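Local coordinates for protein 1-pyrroline-5-carboxylate dehydrogenase (Thermus thermophilus, PDB 1UZB) that probably catalyses the NAD+-dependent oxidation of glutamate semialdehyde, the open form of 1-pyrroline-5-carboxylate, to glutamate during proline breakdown, at residues E382-L387 and F404-P409; L328-G333 and L423-V428; K371-I376 and Y397-T402; E308-S313 and E340-R345; Q320-A325 and Q415-G420. All blocks are in the same frame, centred on the assembly; numbering follows the deposited sequence.

From the N terminus, helix segment 308-313 opens contact 4, loop 320-325 opens contact 5 and strand segment 328-333 opens contact 2. Contact 4 closes first, at 340-345, and crosses both of the others. Helix segment 371-376 then opens contact 3 and strand segment 382-387 opens contact 1; these two cross, closing at 397-402 and 404-409. Both are nested inside the long loops closed by contact 5 at 415-420 and by contact 2 at 423-428, which themselves cross. Contacts 1 and 2 build neighbouring parts of one mixed sheet, contacts 3 and 4 bring in helices 366-379, 303-315 and 332-346, and contact 5 joins two loops leading into the sheet.

Contact 1: residues E382-L387 and F404-P409; sequences EGQLVL and FTEVPP
The outermost strand of a mixed seven-stranded sheet, 384-387, is joined to its antiparallel neighbour 402-405 through Gln-384 and Thr-405. These two form a hydrogen-bonded pair: Gln-384 N donates to Thr-405 O (3.0 Å), and Thr-405 N returns a bond to Gln-384 O (2.8 Å). Next to it Leu-385 and Phe-404 make a non-hydrogen-bonded pair whose side chains share the other face. Leu-385 CD1 sits over one face of the Phe-404 ring, 4.0 Å from the centroid, in a CH-pi contact displaced toward the rim. Phe-404 CG is anti to its carbonyl carbon (chi1 -74°), which lays CD2 3.8 Å from Leu-385 CA. With the ring cut back to an alanine, Leu-385 CD1 is likely to lose the surface it rests on, and a gap would open beside Ile-413 and Val-422, which also touch this side chain. Regular pairing ends at a classic beta bulge, where Val-386 and Leu-387 both face Val-403. On the Thr-405 side, its CG2 meets Gln-384 NE2 at 3.3 Å and Val-386 CG1 at 3.7 Å, while its hydroxyl is hydrogen-bonded to Tyr-335. Beyond the strand ends, Pro-408 CD lies 3.2 Å from Glu-382 O, and the Glu-382 carboxylate is taken up by the backbone N-H groups of Arg-412 and Ile-413.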
# COMPACT_ATOMS: atom_id res chain seq x y z
N GLU A 382 -28.72 50.80 11.43
CA GLU A 382 -28.05 50.31 10.22
C GLU A 382 -29.00 49.49 9.35
O GLU A 382 -29.00 49.63 8.13
CB GLU A 382 -26.84 49.46 10.60
CG GLU A 382 -25.76 50.21 11.37
CD GLU A 382 -24.49 49.41 11.52
OE1 GLU A 382 -24.57 48.21 11.87
OE2 GLU A 382 -23.40 49.97 11.28
N GLY A 383 -29.81 48.65 9.98
CA GLY A 383 -30.75 47.83 9.24
C GLY A 383 -32.15 47.95 9.81
O GLY A 383 -32.43 48.87 10.58
N GLN A 384 -33.03 47.03 9.44
CA GLN A 384 -34.41 47.05 9.92
C GLN A 384 -34.66 45.90 10.89
O GLN A 384 -34.59 44.73 10.51
CB GLN A 384 -35.39 46.94 8.76
CG GLN A 384 -36.86 47.01 9.19
CD GLN A 384 -37.82 46.53 8.12
OE1 GLN A 384 -39.04 46.63 8.27
NE2 GLN A 384 -37.28 45.99 7.03
N LEU A 385 -34.96 46.23 12.15
CA LEU A 385 -35.24 45.21 13.15
C LEU A 385 -36.60 44.59 12.84
O LEU A 385 -37.60 45.30 12.77
CB LEU A 385 -35.26 45.83 14.55
CG LEU A 385 -35.53 44.88 15.71
CD1 LEU A 385 -34.39 43.88 15.83
CD2 LEU A 385 -35.68 45.68 17.00
N VAL A 386 -36.63 43.27 12.65
CA VAL A 386 -37.89 42.60 12.35
C VAL A 386 -38.26 41.50 13.34
O VAL A 386 -39.32 40.88 13.22
CB VAL A 386 -37.89 42.01 10.92
CG1 VAL A 386 -37.90 43.14 9.89
CG2 VAL A 386 -36.69 41.11 10.72
N LEU A 387 -37.39 41.24 14.31
CA LEU A 387 -37.65 40.23 15.34
C LEU A 387 -36.74 40.40 16.54
O LEU A 387 -35.55 40.66 16.40
CB LEU A 387 -37.48 38.81 14.78
CG LEU A 387 -37.87 37.71 15.78
CD1 LEU A 387 -39.36 37.76 16.04
CD2 LEU A 387 -37.47 36.35 15.24
N PHE A 404 -32.28 41.28 11.92
CA PHE A 404 -32.27 42.57 11.24
C PHE A 404 -32.28 42.23 9.76
O PHE A 404 -31.62 41.26 9.35
CB PHE A 404 -30.99 43.36 11.52
CG PHE A 404 -30.91 43.96 12.90
CD1 PHE A 404 -30.25 43.31 13.93
CD2 PHE A 404 -31.49 45.21 13.16
CE1 PHE A 404 -30.16 43.87 15.20
CE2 PHE A 404 -31.40 45.79 14.42
CZ PHE A 404 -30.73 45.12 15.45
N THR A 405 -33.02 42.98 8.96
CA THR A 405 -33.02 42.71 7.53
C THR A 405 -32.67 43.96 6.73
O THR A 405 -32.54 45.05 7.30
CB THR A 405 -34.37 42.12 7.06
OG1 THR A 405 -34.22 41.60 5.74
CG2 THR A 405 -35.48 43.17 7.08
N GLU A 406 -32.51 43.80 5.42
CA GLU A 406 -32.11 44.89 4.53
C GLU A 406 -30.84 45.53 5.09
O GLU A 406 -30.64 46.75 5.02
CB GLU A 406 -33.22 45.94 4.40
CG GLU A 406 -34.52 45.45 3.74
CD GLU A 406 -34.38 45.13 2.25
OE1 GLU A 406 -33.39 45.54 1.62
OE2 GLU A 406 -35.29 44.47 1.70
N VAL A 407 -29.96 44.70 5.63
CA VAL A 407 -28.71 45.17 6.21
C VAL A 407 -27.64 45.44 5.16
O VAL A 407 -27.38 44.60 4.30
CB VAL A 407 -28.15 44.15 7.22
CG1 VAL A 407 -26.88 44.70 7.86
CG2 VAL A 407 -29.19 43.84 8.29
N PRO A 408 -27.03 46.63 5.19
CA PRO A 408 -25.98 46.94 4.21
C PRO A 408 -24.79 46.03 4.47
O PRO A 408 -24.40 45.81 5.62
CB PRO A 408 -25.65 48.40 4.51
CG PRO A 408 -26.95 48.94 5.01
CD PRO A 408 -27.42 47.84 5.94
N PRO A 409 -24.18 45.48 3.41
CA PRO A 409 -23.03 44.58 3.57
C PRO A 409 -21.89 45.12 4.43
O PRO A 409 -21.21 44.36 5.11
CB PRO A 409 -22.59 44.31 2.13
CG PRO A 409 -23.88 44.37 1.38
CD PRO A 409 -24.56 45.59 1.99

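Contact 2: residues L328-G333 and L423-V428; sequences LILTQG and LSVIRV
Leu-328 and Val-425 project from neighbouring parallel strands to the same face of the sheet and run flank to flank; Leu-328 CB is 4.1 Å from Val-425 CG2. The other methyl of Val-425, CG1, stands anti to the backbone N (chi1 -174°) and meets Leu-330 CD1 at 3.8 Å, so one valine bridges two leucines. A serine there would probably leave both leucines without their methyl partners and place a hydroxyl among buried carbons. On the opposite face Ile-329 CG2 nestles against both Val-428 methyls, 3.9 Å from each. The backbones bond in the usual alternation, Leu-330 N reaching Ile-426 O (2.9 Å). At the exposed end Gln-332 and Arg-427 run alongside each other: chi3 of 64° bends the arginine, and NH2 gives a hydrogen bond to Gln-332 OE1 (2.8 Å) at the guanidinium edge, with the amide and guanidinium planes 73° apart. NE of the same group forms a salt bridge with Glu-406. Strand 293-297 flanks 328-331 on its far side; helix 431-439 packs on Ile-329 and Val-428, while helices 303-315 and 332-346 cover the leucine face.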
# COMPACT_ATOMS: atom_id res chain seq x y z
N LEU A 328 -27.16 36.15 6.82
CA LEU A 328 -28.01 35.35 5.95
C LEU A 328 -28.09 36.14 4.65
O LEU A 328 -28.67 37.22 4.62
CB LEU A 328 -29.41 35.17 6.55
CG LEU A 328 -30.39 34.40 5.65
CD1 LEU A 328 -29.85 33.01 5.35
CD2 LEU A 328 -31.74 34.31 6.34
N ILE A 329 -27.45 35.62 3.61
CA ILE A 329 -27.41 36.29 2.31
C ILE A 329 -28.41 35.62 1.38
O ILE A 329 -28.24 34.46 1.01
CB ILE A 329 -25.99 36.21 1.71
CG1 ILE A 329 -24.98 36.84 2.68
CG2 ILE A 329 -25.93 36.92 0.37
CD1 ILE A 329 -23.54 36.58 2.32
N LEU A 330 -29.45 36.36 1.02
CA LEU A 330 -30.50 35.82 0.17
C LEU A 330 -30.56 36.48 -1.20
O LEU A 330 -30.59 37.71 -1.30
CB LEU A 330 -31.86 36.00 0.86
CG LEU A 330 -31.95 35.44 2.28
CD1 LEU A 330 -33.29 35.82 2.92
CD2 LEU A 330 -31.78 33.93 2.25
N THR A 331 -30.59 35.67 -2.26
CA THR A 331 -30.70 36.21 -3.60
C THR A 331 -32.13 36.73 -3.71
O THR A 331 -33.00 36.34 -2.93
CB THR A 331 -30.43 35.13 -4.68
OG1 THR A 331 -31.42 34.09 -4.58
CG2 THR A 331 -29.05 34.53 -4.49
N GLN A 332 -32.38 37.61 -4.67
CA GLN A 332 -33.71 38.20 -4.81
C GLN A 332 -34.87 37.21 -4.78
O GLN A 332 -35.85 37.41 -4.07
CB GLN A 332 -33.77 39.04 -6.09
CG GLN A 332 -35.04 39.88 -6.23
CD GLN A 332 -35.27 40.80 -5.04
OE1 GLN A 332 -34.36 41.49 -4.59
NE2 GLN A 332 -36.50 40.80 -4.52
N GLY A 333 -34.75 36.12 -5.54
CA GLY A 333 -35.81 35.13 -5.57
C GLY A 333 -36.03 34.35 -4.28
O GLY A 333 -37.11 33.79 -4.06
N LEU A 423 -29.02 37.85 14.05
CA LEU A 423 -28.85 37.51 12.65
C LEU A 423 -29.08 38.71 11.74
O LEU A 423 -30.11 39.39 11.87
CB LEU A 423 -29.83 36.40 12.27
CG LEU A 423 -29.79 35.89 10.83
CD1 LEU A 423 -28.44 35.24 10.55
CD2 LEU A 423 -30.92 34.90 10.62
N SER A 424 -28.15 38.95 10.83
CA SER A 424 -28.25 40.06 9.87
C SER A 424 -28.56 39.50 8.49
O SER A 424 -27.79 38.71 7.94
CB SER A 424 -26.93 40.84 9.83
OG SER A 424 -26.68 41.51 11.06
N VAL A 425 -29.69 39.92 7.92
CA VAL A 425 -30.11 39.44 6.61
C VAL A 425 -29.78 40.47 5.54
O VAL A 425 -30.17 41.64 5.63
CB VAL A 425 -31.62 39.14 6.60
CG1 VAL A 425 -32.02 38.51 5.27
CG2 VAL A 425 -31.96 38.20 7.75
N ILE A 426 -29.07 40.01 4.52
CA ILE A 426 -28.62 40.84 3.41
C ILE A 426 -29.26 40.35 2.12
O ILE A 426 -29.20 39.17 1.79
CB ILE A 426 -27.08 40.77 3.29
CG1 ILE A 426 -26.45 41.13 4.64
CG2 ILE A 426 -26.59 41.70 2.19
CD1 ILE A 426 -24.97 40.79 4.76
N ARG A 427 -29.88 41.27 1.38
CA ARG A 427 -30.55 40.94 0.13
C ARG A 427 -29.65 41.30 -1.05
O ARG A 427 -29.20 42.44 -1.17
CB ARG A 427 -31.87 41.70 0.04
CG ARG A 427 -32.67 41.46 -1.24
CD ARG A 427 -34.09 41.98 -1.09
NE ARG A 427 -34.14 43.42 -0.91
CZ ARG A 427 -34.08 44.31 -1.89
NH1 ARG A 427 -34.13 45.61 -1.62
NH2 ARG A 427 -33.98 43.91 -3.15
N VAL A 428 -29.39 40.32 -1.92
CA VAL A 428 -28.54 40.53 -3.08
C VAL A 428 -29.27 40.12 -4.36
O VAL A 428 -30.27 39.40 -4.29
CB VAL A 428 -27.21 39.74 -2.96
CG1 VAL A 428 -26.47 40.16 -1.69
CG2 VAL A 428 -27.48 38.24 -2.92

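Contact 3: residues K371-I376 and Y397-T402; sequences KVLSYI and YFIAPT
A small apolar contact between helix 366-379 and the loop entering strand 402-405 is centred on Ile-399, whose CD1 presses on Val-372. It buries 186 Å² in all, and no hydrogen bond crosses it. Ile-399 CD1 lies 3.6 Å from Val-372 CG1 and 3.7 Å from Val-372 CB, the two side chains meeting at a slant. Ile-399 CG1 is anti to the carbonyl carbon (chi1 -60°) and the chain then runs on extended (chi2 178°), which carries the terminal methyl to the helix surface. Leu-373 CD2 comes to the same methyl more loosely, at 4.4 Å. The other branch of the isoleucine, CG2, faces Ile-376 CD1 at 4.3 Å. Val-372 and Ile-376 stand one helical turn apart, linked along the helix by the backbone bond from Ile-376 N to Val-372 O, and together they offer the loop a short apolar ridge that also packs on Val-422. The helix thus lies against both the loop and the first residue of strand 422-428, the parallel neighbour of strand 402-405, in what is probably the domain that bears the catalytic cysteine, as in other aldehyde dehydrogenases. Where strand 402-405 begins, Thr-402 OG1 is 4.0 Å from Ile-376 CD1. That hydroxyl is satisfied away from the helix: it donates to Ala-400 O (2.8 Å), tilted out of the carbonyl plane, and it is also hydrogen-bonded to Gly-389 N. The two bonds fix the rotation of the threonine, and Thr-402 O is held by the hydroxyl of Tyr-315.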
# COMPACT_ATOMS: atom_id res chain seq x y z
N LYS A 371 -22.67 43.83 25.74
CA LYS A 371 -22.12 43.95 24.40
C LYS A 371 -23.13 43.60 23.31
O LYS A 371 -23.26 44.32 22.32
CB LYS A 371 -20.88 43.05 24.25
CG LYS A 371 -19.68 43.52 25.07
CD LYS A 371 -18.48 42.60 24.84
CE LYS A 371 -17.29 43.03 25.68
NZ LYS A 371 -16.11 42.16 25.45
N VAL A 372 -23.86 42.50 23.49
CA VAL A 372 -24.85 42.10 22.50
C VAL A 372 -25.95 43.15 22.38
O VAL A 372 -26.36 43.52 21.28
CB VAL A 372 -25.46 40.73 22.85
CG1 VAL A 372 -26.57 40.38 21.87
CG2 VAL A 372 -24.37 39.66 22.83
N LEU A 373 -26.41 43.65 23.52
CA LEU A 373 -27.45 44.67 23.53
C LEU A 373 -26.94 45.96 22.88
O LEU A 373 -27.70 46.68 22.24
CB LEU A 373 -27.92 44.95 24.95
CG LEU A 373 -28.63 43.79 25.65
CD1 LEU A 373 -28.94 44.16 27.10
CD2 LEU A 373 -29.91 43.44 24.90
N SER A 374 -25.65 46.24 23.05
CA SER A 374 -25.06 47.44 22.45
C SER A 374 -25.08 47.30 20.93
O SER A 374 -25.40 48.25 20.20
CB SER A 374 -23.63 47.64 22.94
OG SER A 374 -23.07 48.81 22.36
N TYR A 375 -24.72 46.11 20.45
CA TYR A 375 -24.72 45.86 19.01
C TYR A 375 -26.14 45.93 18.45
O TYR A 375 -26.34 46.32 17.30
CB TYR A 375 -24.09 44.50 18.70
CG TYR A 375 -22.61 44.58 18.42
CD1 TYR A 375 -22.13 45.31 17.34
CD2 TYR A 375 -21.69 43.93 19.24
CE1 TYR A 375 -20.76 45.40 17.07
CE2 TYR A 375 -20.32 44.00 18.98
CZ TYR A 375 -19.86 44.74 17.90
OH TYR A 375 -18.52 44.80 17.62
N ILE A 376 -27.13 45.56 19.26
CA ILE A 376 -28.51 45.63 18.81
C ILE A 376 -28.90 47.10 18.61
O ILE A 376 -29.59 47.44 17.65
CB ILE A 376 -29.45 44.93 19.82
CG1 ILE A 376 -29.27 43.41 19.71
CG2 ILE A 376 -30.90 45.32 19.56
CD1 ILE A 376 -29.99 42.60 20.77
N TYR A 397 -29.19 36.20 32.02
CA TYR A 397 -28.83 37.06 30.89
C TYR A 397 -29.53 36.59 29.63
O TYR A 397 -28.89 36.20 28.65
CB TYR A 397 -27.31 37.04 30.71
CG TYR A 397 -26.55 37.29 31.99
CD1 TYR A 397 -25.61 36.37 32.46
CD2 TYR A 397 -26.78 38.44 32.74
CE1 TYR A 397 -24.92 36.59 33.65
CE2 TYR A 397 -26.09 38.67 33.94
CZ TYR A 397 -25.16 37.74 34.38
OH TYR A 397 -24.48 37.96 35.56
N PHE A 398 -30.85 36.66 29.64
CA PHE A 398 -31.66 36.21 28.52
C PHE A 398 -31.92 37.27 27.46
O PHE A 398 -32.47 38.34 27.74
CB PHE A 398 -33.00 35.68 29.04
CG PHE A 398 -32.85 34.60 30.08
CD1 PHE A 398 -32.23 33.39 29.77
CD2 PHE A 398 -33.34 34.79 31.37
CE1 PHE A 398 -32.09 32.39 30.73
CE2 PHE A 398 -33.21 33.79 32.34
CZ PHE A 398 -32.58 32.60 32.02
N ILE A 399 -31.53 36.95 26.23
CA ILE A 399 -31.73 37.84 25.09
C ILE A 399 -32.56 37.08 24.05
O ILE A 399 -32.29 35.92 23.76
CB ILE A 399 -30.39 38.26 24.46
CG1 ILE A 399 -29.54 39.01 25.50
CG2 ILE A 399 -30.63 39.16 23.25
CD1 ILE A 399 -28.18 39.43 25.00
N ALA A 400 -33.57 37.75 23.51
CA ALA A 400 -34.44 37.12 22.52
C ALA A 400 -33.79 36.99 21.15
O ALA A 400 -32.98 37.82 20.75
CB ALA A 400 -35.73 37.93 22.39
N PRO A 401 -34.13 35.91 20.41
CA PRO A 401 -33.57 35.70 19.07
C PRO A 401 -33.87 36.98 18.30
O PRO A 401 -35.01 37.44 18.25
CB PRO A 401 -34.37 34.50 18.56
CG PRO A 401 -34.57 33.71 19.80
CD PRO A 401 -34.95 34.76 20.82
N THR A 402 -32.83 37.55 17.69
CA THR A 402 -32.97 38.80 16.98
C THR A 402 -32.64 38.72 15.50
O THR A 402 -31.72 38.02 15.09
CB THR A 402 -32.06 39.85 17.65
OG1 THR A 402 -32.43 39.97 19.03
CG2 THR A 402 -32.19 41.21 16.97

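Contact 4: residues E308-S313 and E340-R345; sequences EGVVVS and ERVLKR
Apolar packing carries the middle of this helix pair, where Val-310 and Val-311 of helix 303-315 meet Val-342 of helix 332-346. The short axes approach to 9.3 Å and cross at -51°. Val-310 CG1 and Val-342 CG2 touch at 4.2 Å, their side chains nearly perpendicular. Val-311 CG2 reaches Val-342 CG1 at 4.3 Å and, on the next turn, Arg-345 CB at 3.9 Å. The second kind of contact is stacking of aliphatic carbon on a flat cation: extended from CG to NE, Arg-345 reaches Glu-308, whose CB sits over the centre of one guanidinium face, 3.9 Å above the plane. Carboxylate and guanidinium planes stand almost perpendicular and their charged atoms do not meet, so this pair forms no salt bridge. No hydrogen bond crosses between the segments; within them Ser-313 OG, also bonded to Ile-475 N, donates to Gly-309 O (2.7 Å) from the carbonyl face opposite Ser-313 N, and Lys-344 NZ reaches Glu-340 O (3.1 Å) on a lone pair. Arg-341, a turn before Arg-345, ties the helices by a salt bridge to Asp-304. Helix 303-315 is the crossover of a beta-alpha-beta unit between strands 293-297 and 325-331, and Val-310 also packs on Ile-295 and Leu-328. The chemistry implies a buried valine seam, held by shape and bordered on one side by the carbon and guanidinium surface of an arginine.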
# COMPACT_ATOMS: atom_id res chain seq x y z
N GLU A 308 -34.61 25.97 8.52
CA GLU A 308 -34.29 25.17 9.70
C GLU A 308 -32.78 25.23 9.99
O GLU A 308 -32.37 25.46 11.13
CB GLU A 308 -34.73 23.72 9.48
CG GLU A 308 -34.76 22.84 10.72
CD GLU A 308 -33.39 22.50 11.25
OE1 GLU A 308 -32.48 22.24 10.44
OE2 GLU A 308 -33.22 22.50 12.49
N GLY A 309 -31.97 25.04 8.95
CA GLY A 309 -30.53 25.07 9.11
C GLY A 309 -30.01 26.44 9.53
O GLY A 309 -29.04 26.54 10.29
N VAL A 310 -30.66 27.49 9.04
CA VAL A 310 -30.27 28.84 9.40
C VAL A 310 -30.58 29.11 10.87
O VAL A 310 -29.75 29.66 11.59
CB VAL A 310 -31.02 29.87 8.53
CG1 VAL A 310 -30.84 31.27 9.09
CG2 VAL A 310 -30.51 29.81 7.10
N VAL A 311 -31.76 28.71 11.32
CA VAL A 311 -32.13 28.92 12.71
C VAL A 311 -31.20 28.15 13.65
O VAL A 311 -30.75 28.69 14.67
CB VAL A 311 -33.61 28.53 12.95
CG1 VAL A 311 -33.93 28.50 14.43
CG2 VAL A 311 -34.51 29.55 12.25
N VAL A 312 -30.88 26.90 13.32
CA VAL A 312 -29.97 26.12 14.14
C VAL A 312 -28.59 26.78 14.17
O VAL A 312 -27.98 26.93 15.23
CB VAL A 312 -29.81 24.67 13.58
CG1 VAL A 312 -28.61 23.99 14.23
CG2 VAL A 312 -31.07 23.87 13.85
N SER A 313 -28.11 27.19 13.00
CA SER A 313 -26.79 27.81 12.89
C SER A 313 -26.66 29.16 13.56
O SER A 313 -25.60 29.50 14.09
CB SER A 313 -26.41 27.97 11.42
OG SER A 313 -26.34 26.72 10.76
N GLU A 340 -39.42 34.79 5.46
CA GLU A 340 -40.69 34.53 6.12
C GLU A 340 -40.61 33.23 6.93
O GLU A 340 -41.10 33.17 8.06
CB GLU A 340 -41.83 34.45 5.09
CG GLU A 340 -41.74 33.29 4.12
CD GLU A 340 -42.74 32.19 4.43
OE1 GLU A 340 -42.72 31.67 5.57
OE2 GLU A 340 -43.55 31.85 3.55
N ARG A 341 -39.97 32.21 6.37
CA ARG A 341 -39.82 30.93 7.06
C ARG A 341 -38.89 31.03 8.27
O ARG A 341 -39.15 30.43 9.31
CB ARG A 341 -39.31 29.87 6.09
CG ARG A 341 -40.37 29.41 5.08
CD ARG A 341 -39.77 28.49 4.03
NE ARG A 341 -40.78 27.88 3.17
CZ ARG A 341 -41.49 28.53 2.26
NH1 ARG A 341 -42.39 27.87 1.53
NH2 ARG A 341 -41.30 29.82 2.05
N VAL A 342 -37.81 31.79 8.13
CA VAL A 342 -36.86 31.96 9.23
C VAL A 342 -37.54 32.69 10.39
O VAL A 342 -37.38 32.29 11.55
CB VAL A 342 -35.61 32.76 8.78
CG1 VAL A 342 -34.79 33.19 9.99
CG2 VAL A 342 -34.76 31.89 7.85
N LEU A 343 -38.30 33.73 10.09
CA LEU A 343 -38.99 34.49 11.13
C LEU A 343 -40.02 33.63 11.86
O LEU A 343 -40.10 33.67 13.09
CB LEU A 343 -39.68 35.72 10.53
CG LEU A 343 -38.74 36.81 10.01
CD1 LEU A 343 -39.54 37.92 9.36
CD2 LEU A 343 -37.89 37.35 11.16
N LYS A 344 -40.79 32.85 11.11
CA LYS A 344 -41.80 31.98 11.71
C LYS A 344 -41.17 30.96 12.65
O LYS A 344 -41.71 30.69 13.73
CB LYS A 344 -42.59 31.25 10.62
CG LYS A 344 -43.35 32.15 9.64
CD LYS A 344 -44.29 33.11 10.34
CE LYS A 344 -43.60 34.43 10.67
NZ LYS A 344 -43.08 35.10 9.45
N ARG A 345 -40.04 30.40 12.25
CA ARG A 345 -39.34 29.42 13.07
C ARG A 345 -38.68 30.06 14.28
O ARG A 345 -38.79 29.56 15.40
CB ARG A 345 -38.28 28.69 12.24
CG ARG A 345 -38.82 27.65 11.28
CD ARG A 345 -37.70 27.05 10.43
NE ARG A 345 -38.17 25.98 9.56
CZ ARG A 345 -38.49 24.76 9.97
NH1 ARG A 345 -38.39 24.44 11.25
NH2 ARG A 345 -38.92 23.86 9.10

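Contact 5: residues Q320-A325 and Q415-G420; sequences QKCSAA and QEEIFG
Phe-419 O takes a hydrogen bond of 2.6 Å from a water that also donates to Gln-320 OE1 (2.9 Å), so one solvent molecule bridges the two loops. Both loops are recognisable in the aldehyde dehydrogenase fold: 320-325 corresponds to the loop that bears the nucleophilic cysteine in this family, with Cys-322 probably in that place, and the Glu-Ile-Phe-Gly sequence of 417-420 to one that lines the cofactor pocket in relatives. The same Gln-320 OE1 is further held by Val-364 N, and Gln-320 CG lies 3.4 Å from Phe-419 O. The Phe-419 ring lies beneath the peptide that links Gln-320 and Lys-321: Gln-320 C stands 3.5 Å above its plane, toward the rim, with Lys-321 N over the same face. A positive phi (61°) at Phe-419 and a chi1 of -133°, away from the staggered values, go with this placement of the ring. A type I turn from Lys-321 to Ala-324, closed by the bond from Ala-324 N to Lys-321 O, carries the cysteine past the ring. In the modelled one of its two conformers SG lies at the ring edge, a sulfur-aromatic contact that is therefore tentative. Near the same edge of the ring the side chain of Glu-417 runs out extended, and its OE1 is hydrogen-bonded to Gly-291 N. A second water sits between the loops, 2.8 Å from Lys-321 O and 2.7 Å from Glu-417 OE1, and this carboxylate oxygen lies 3.9 Å from Cys-322 CA.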
# COMPACT_ATOMS: atom_id res chain seq x y z
N GLN A 320 -23.41 32.02 20.31
CA GLN A 320 -22.08 32.21 20.89
C GLN A 320 -21.09 31.19 20.36
O GLN A 320 -20.46 30.46 21.13
CB GLN A 320 -22.17 32.14 22.42
CG GLN A 320 -23.11 33.19 23.01
CD GLN A 320 -23.31 33.03 24.50
OE1 GLN A 320 -23.03 33.94 25.27
NE2 GLN A 320 -23.80 31.86 24.91
N LYS A 321 -20.96 31.13 19.04
CA LYS A 321 -20.04 30.21 18.39
C LYS A 321 -19.28 30.94 17.30
O LYS A 321 -19.84 31.79 16.60
CB LYS A 321 -20.80 29.04 17.76
CG LYS A 321 -21.65 28.24 18.72
CD LYS A 321 -22.27 27.04 18.02
CE LYS A 321 -23.15 26.26 18.98
NZ LYS A 321 -23.74 25.07 18.31
N CYS A 322 -18.01 30.61 17.16
CA CYS A 322 -17.19 31.23 16.13
C CYS A 322 -17.68 30.80 14.75
O CYS A 322 -17.40 31.45 13.75
CB CYS A 322 -15.73 30.82 16.31
SG CYS A 322 -15.05 31.34 17.88
N SER A 323 -18.44 29.70 14.73
CA SER A 323 -18.99 29.13 13.50
C SER A 323 -20.45 29.53 13.25
O SER A 323 -21.02 29.16 12.23
CB SER A 323 -18.92 27.61 13.57
OG SER A 323 -19.72 27.13 14.64
N ALA A 324 -21.04 30.27 14.18
CA ALA A 324 -22.45 30.66 14.06
C ALA A 324 -22.79 31.49 12.83
O ALA A 324 -22.03 32.35 12.40
CB ALA A 324 -22.87 31.43 15.32
N ALA A 325 -23.96 31.21 12.26
CA ALA A 325 -24.42 31.99 11.12
C ALA A 325 -24.91 33.33 11.66
O ALA A 325 -25.95 33.39 12.32
CB ALA A 325 -25.55 31.27 10.40
N GLN A 415 -20.32 43.14 9.71
CA GLN A 415 -18.87 42.99 9.64
C GLN A 415 -18.21 42.55 10.94
O GLN A 415 -17.20 41.85 10.93
CB GLN A 415 -18.23 44.31 9.21
CG GLN A 415 -18.54 44.75 7.80
CD GLN A 415 -17.83 43.90 6.77
OE1 GLN A 415 -16.64 43.62 6.89
NE2 GLN A 415 -18.55 43.49 5.73
N GLU A 416 -18.77 42.99 12.07
CA GLU A 416 -18.20 42.68 13.37
C GLU A 416 -18.86 41.50 14.08
O GLU A 416 -20.07 41.34 14.03
CB GLU A 416 -18.26 43.94 14.26
CG GLU A 416 -17.67 45.16 13.56
CD GLU A 416 -17.75 46.44 14.38
OE1 GLU A 416 -17.48 47.52 13.80
OE2 GLU A 416 -18.06 46.38 15.58
N GLU A 417 -18.04 40.68 14.74
CA GLU A 417 -18.54 39.50 15.45
C GLU A 417 -19.25 39.90 16.74
O GLU A 417 -18.63 40.36 17.70
CB GLU A 417 -17.38 38.56 15.76
CG GLU A 417 -17.83 37.21 16.31
CD GLU A 417 -16.67 36.27 16.57
OE1 GLU A 417 -16.76 35.09 16.15
OE2 GLU A 417 -15.68 36.69 17.20
N ILE A 418 -20.56 39.69 16.76
CA ILE A 418 -21.40 40.03 17.90
C ILE A 418 -21.39 38.91 18.94
O ILE A 418 -21.44 39.17 20.14
CB ILE A 418 -22.85 40.29 17.44
CG1 ILE A 418 -22.86 41.44 16.42
CG2 ILE A 418 -23.74 40.62 18.63
CD1 ILE A 418 -24.19 41.66 15.74
N PHE A 419 -21.34 37.67 18.47
CA PHE A 419 -21.30 36.51 19.35
C PHE A 419 -22.53 36.43 20.24
O PHE A 419 -22.43 36.15 21.44
CB PHE A 419 -20.03 36.56 20.20
CG PHE A 419 -19.28 35.26 20.25
CD1 PHE A 419 -19.19 34.53 21.43
CD2 PHE A 419 -18.66 34.76 19.11
CE1 PHE A 419 -18.48 33.33 21.48
CE2 PHE A 419 -17.95 33.57 19.14
CZ PHE A 419 -17.86 32.85 20.33
N GLY A 420 -23.69 36.69 19.65
CA GLY A 420 -24.95 36.64 20.37
C GLY A 420 -26.04 36.19 19.41
O GLY A 420 -25.77 35.95 18.24
O HOH W 1 -23.67 36.34 23.77
O HOH W 2 -19.18 34.18 15.23